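Local structure of oxidoreductase protein (Agrobacterium radiobacter, 5UI9) at residues G316-N319 / L320-F323; H80-L83 / V84-A88. The protein probably catalyses an NAD-dependent oxidation or reduction, as in the GFO/IDH/MocA family, and binds NAD and (2S)-2,3-dihydroxy-2-methylpropanoic acid. All blocks are in the same frame, centred on the assembly; numbering follows the deposited sequence.

Contact 1 (G316-N319 / L320-F323); sequences GADN and LKTF
Leu-320 N reaches back to Gly-316 O at 3.2 Å, closing a first alpha-helical turn of helix 316-335, a long helix late in the chain of this GFO/IDH/MocA-family fold, which leans on helix 104-116 of the Rossmann part. The leucine's CG, anti to the carbonyl carbon (chi1 -65°), is thereby swung back along the helix to lie 3.5 Å from the same Gly-316 O, while its side chain also packs on Ala-107, Lys-108 and Val-111. Lys-321 departs from the i to i+4 pattern: its N takes Asp-318 O, three residues back, at 3.0 Å, from well above the carbonyl plane, a local tightening toward 3-10 geometry. Its chain bends at chi3, and NZ lies 4.4 Å from Asp-318 OD1, which may give a mild attraction, though it is beyond a salt bridge; the carboxylate's firmer partner is Arg-188 of helix 175-191. At Thr-322 the backbone N makes a weak bond to Asn-319 O, and its CB sits 4.1 Å from Asn-319 ND2. The hydroxyl OG1 hydrogen-bonds to Asp-185 and Arg-188, so Asp-318 and Thr-322 share one arginine. Phe-323 sends its ring away toward Ile-181, but its backbone restores the regular helix: Asn-319 O, which already accepts the weak bond, receives Phe-323 N almost head-on at 2.7 Å, with an N-H...O angle of 170°.

Contact 2 (H80-L83 / V84-A88); sequences HRAL and VEMAA
Arg-81 and Glu-85, one helical turn apart on helix 80-89, form an i to i+4 salt bridge in which NE of the arginine meets OE2 of the glutamate at 2.7 Å, with an N-H...O angle of 178°. The carboxylate oxygen lies in the guanidinium plane, at its edge, yet is itself approached from above its own plane, and the two flat groups are turned 76° apart. The arginine chain is extended from CG to NE (chi1 175°, CG opposite the backbone N), runs past the glutamate and leaves NH1 to pair with Asp-106, so one side chain links two acids. Backbone bonds supply the regular frame: Val-84 N to His-80 O at 2.9 Å, followed by Glu-85 to Arg-81, Met-86 to Ala-82 and Ala-87 to Leu-83. Apolar contact is lighter. Met-86 CE, on a chain bent at chi3, lies 4.3 Å from Leu-83 CD2 and 4.5 Å from Ala-82 CB. Val-84 turns to Ile-73 and Cys-96 on the sheet, while the His-80 ring, held by Thr-75 O and Phe-100 O, comes within about 4 Å of the bound NAD. The whole is the crossover helix of a Rossmann beta-alpha-beta unit, strand 70-73 to strand 94-97.

Overall arrangement
From the N terminus, the chain first completes contact 2, inside the nucleotide-binding domain, and much later contact 1, near the C-terminal end. Neither closes a long loop: each spans consecutive turns of a single helix, and the two stand in series, without nesting or crossing. The centres of contact 1 and contact 2 are about 17 Å apart and the nearest atoms of the two contacts about 8 Å, with no touch. Helix 104-116 is their common neighbour, meeting both 80-88 and 316-323. The earlier helix binds this neighbour to the parallel sheet within one domain; the later one, which comes before the last strand of the mixed sheet, 339-340, packs between helix 175-191 and helix 104-116, joining the two parts of the fold.

Contact 1 (G316-N319 / L320-F323)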
loop_
_atom_site.group_PDB
_atom_site.type_symbol
_atom_site.label_atom_id
_atom_site.label_comp_id
_atom_site.label_asym_id
_atom_site.label_seq_id
_atom_site.Cartn_x
_atom_site.Cartn_y
_atom_site.Cartn_z
ATOM N N GLY A 316 -8.637 20.453 19.357
ATOM C CA GLY A 316 -7.508 21.171 18.772
ATOM C C GLY A 316 -6.180 20.521 19.131
ATOM O O GLY A 316 -5.327 20.315 18.257
ATOM N N ALA A 317 -6.035 20.172 20.413
ATOM C CA ALA A 317 -4.832 19.523 20.946
ATOM C C ALA A 317 -4.561 18.159 20.298
ATOM O O ALA A 317 -3.429 17.885 19.891
ATOM C CB ALA A 317 -4.927 19.383 22.463
ATOM N N ASP A 318 -5.590 17.318 20.196
ATOM C CA ASP A 318 -5.454 16.043 19.491
ATOM C C ASP A 318 -5.073 16.254 18.025
ATOM O O ASP A 318 -4.194 15.563 17.500
ATOM C CB ASP A 318 -6.745 15.216 19.557
ATOM C CG ASP A 318 -6.630 13.888 18.795
ATOM O OD1 ASP A 318 -6.103 12.912 19.372
ATOM O OD2 ASP A 318 -7.049 13.826 17.615
ATOM N N ASN A 319 -5.735 17.215 17.381
ATOM C CA ASN A 319 -5.570 17.437 15.954
ATOM C C ASN A 319 -4.157 17.886 15.562
ATOM O O ASN A 319 -3.750 17.661 14.432
ATOM C CB ASN A 319 -6.608 18.435 15.434
ATOM C CG ASN A 319 -6.746 18.392 13.918
ATOM O OD1 ASN A 319 -6.301 19.303 13.222
ATOM N ND2 ASN A 319 -7.344 17.322 13.405
ATOM N N LEU A 320 -3.415 18.504 16.484
ATOM C CA LEU A 320 -1.989 18.817 16.258
ATOM C C LEU A 320 -1.191 17.581 15.834
ATOM O O LEU A 320 -0.286 17.678 15.013
ATOM C CB LEU A 320 -1.342 19.400 17.519
ATOM C CG LEU A 320 -1.815 20.751 18.057
ATOM C CD1 LEU A 320 -1.081 21.080 19.351
ATOM C CD2 LEU A 320 -1.621 21.852 17.021
ATOM N N LYS A 321 -1.532 16.424 16.400
ATOM C CA LYS A 321 -0.819 15.176 16.096
ATOM C C LYS A 321 -1.182 14.611 14.720
ATOM O O LYS A 321 -0.408 13.850 14.144
ATOM C CB LYS A 321 -1.014 14.152 17.216
ATOM C CG LYS A 321 -0.294 14.567 18.503
ATOM C CD LYS A 321 -0.563 13.635 19.676
ATOM C CE LYS A 321 -1.883 13.959 20.354
ATOM N NZ LYS A 321 -2.199 12.996 21.444
ATOM N N THR A 322 -2.352 14.985 14.205
ATOM C CA THR A 322 -2.713 14.736 12.814
ATOM C C THR A 322 -2.055 15.773 11.906
ATOM O O THR A 322 -1.429 15.416 10.900
ATOM C CB THR A 322 -4.244 14.755 12.622
ATOM O OG1 THR A 322 -4.808 13.600 13.254
ATOM C CG2 THR A 322 -4.630 14.756 11.148
ATOM N N PHE A 323 -2.204 17.050 12.255
ATOM C CA PHE A 323 -1.690 18.131 11.411
ATOM C C PHE A 323 -0.182 18.061 11.203
ATOM O O PHE A 323 0.294 18.328 10.106
ATOM C CB PHE A 323 -2.076 19.525 11.933
ATOM C CG PHE A 323 -1.908 20.595 10.895
ATOM C CD1 PHE A 323 -0.668 21.194 10.687
ATOM C CD2 PHE A 323 -2.968 20.953 10.075
ATOM C CE1 PHE A 323 -0.493 22.145 9.696
ATOM C CE2 PHE A 323 -2.804 21.917 9.089
ATOM C CZ PHE A 323 -1.564 22.514 8.901
#

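Contact 2 (H80-L83 / V84-A88)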
loop_
_atom_site.group_PDB
_atom_site.type_symbol
_atom_site.label_atom_id
_atom_site.label_comp_id
_atom_site.label_asym_id
_atom_site.label_seq_id
_atom_site.Cartn_x
_atom_site.Cartn_y
_atom_site.Cartn_z
ATOM N N HIS A 80 -9.009 30.945 9.534
ATOM C CA HIS A 80 -9.201 30.095 10.722
ATOM C C HIS A 80 -8.523 30.642 11.979
ATOM O O HIS A 80 -9.158 30.702 13.042
ATOM C CB HIS A 80 -8.717 28.661 10.494
ATOM C CG HIS A 80 -9.586 27.861 9.581
ATOM N ND1 HIS A 80 -9.282 26.568 9.215
ATOM C CD2 HIS A 80 -10.735 28.175 8.937
ATOM C CE1 HIS A 80 -10.215 26.117 8.393
ATOM N NE2 HIS A 80 -11.108 27.073 8.208
ATOM N N ARG A 81 -7.249 31.029 11.859
ATOM C CA ARG A 81 -6.477 31.476 13.018
ATOM C C ARG A 81 -7.120 32.692 13.667
ATOM O O ARG A 81 -7.300 32.714 14.884
ATOM C CB ARG A 81 -5.005 31.769 12.684
ATOM C CG ARG A 81 -4.261 32.357 13.885
ATOM C CD ARG A 81 -2.753 32.232 13.830
ATOM N NE ARG A 81 -2.166 32.829 15.034
ATOM C CZ ARG A 81 -0.869 32.824 15.345
ATOM N NH1 ARG A 81 0.031 32.256 14.546
ATOM N NH2 ARG A 81 -0.467 33.406 16.471
ATOM N N ALA A 82 -7.464 33.685 12.849
ATOM C CA ALA A 82 -8.088 34.911 13.340
ATOM C C ALA A 82 -9.435 34.631 14.008
ATOM O O ALA A 82 -9.717 35.174 15.072
ATOM C CB ALA A 82 -8.250 35.929 12.210
ATOM N N LEU A 83 -10.250 33.769 13.397
ATOM C CA LEU A 83 -11.587 33.482 13.932
ATOM C C LEU A 83 -11.542 32.698 15.243
ATOM O O LEU A 83 -12.353 32.953 16.139
ATOM C CB LEU A 83 -12.464 32.790 12.885
ATOM C CG LEU A 83 -12.827 33.702 11.704
ATOM C CD1 LEU A 83 -13.424 32.881 10.569
ATOM C CD2 LEU A 83 -13.766 34.833 12.118
ATOM N N VAL A 84 -10.586 31.777 15.369
ATOM C CA VAL A 84 -10.360 31.062 16.629
ATOM C C VAL A 84 -9.862 32.023 17.715
ATOM O O VAL A 84 -10.294 31.928 18.868
ATOM C CB VAL A 84 -9.387 29.870 16.455
ATOM C CG1 VAL A 84 -8.960 29.286 17.796
ATOM C CG2 VAL A 84 -10.044 28.787 15.612
ATOM N N GLU A 85 -8.962 32.934 17.346
ATOM C CA GLU A 85 -8.479 33.968 18.271
ATOM C C GLU A 85 -9.600 34.899 18.770
ATOM O O GLU A 85 -9.628 35.244 19.958
ATOM C CB GLU A 85 -7.326 34.775 17.638
ATOM C CG GLU A 85 -6.016 33.987 17.587
ATOM C CD GLU A 85 -4.948 34.574 16.666
ATOM O OE1 GLU A 85 -5.213 35.535 15.904
ATOM O OE2 GLU A 85 -3.810 34.061 16.710
ATOM N N MET A 86 -10.499 35.302 17.864
ATOM C CA MET A 86 -11.673 36.114 18.216
ATOM C C MET A 86 -12.594 35.359 19.184
ATOM O O MET A 86 -13.118 35.943 20.145
ATOM C CB MET A 86 -12.476 36.513 16.968
ATOM C CG MET A 86 -11.808 37.533 16.055
ATOM S SD MET A 86 -12.927 38.145 14.765
ATOM C CE MET A 86 -11.811 38.409 13.388
ATOM N N ALA A 87 -12.788 34.068 18.918
ATOM C CA ALA A 87 -13.595 33.212 19.788
ATOM C C ALA A 87 -12.990 33.152 21.189
ATOM O O ALA A 87 -13.700 33.348 22.177
ATOM C CB ALA A 87 -13.732 31.813 19.200
ATOM N N ALA A 88 -11.677 32.928 21.259
ATOM C CA ALA A 88 -10.961 32.828 22.532
ATOM C C ALA A 88 -11.052 34.113 23.366
ATOM O O ALA A 88 -11.335 34.051 24.570
ATOM C CB ALA A 88 -9.509 32.453 22.285
#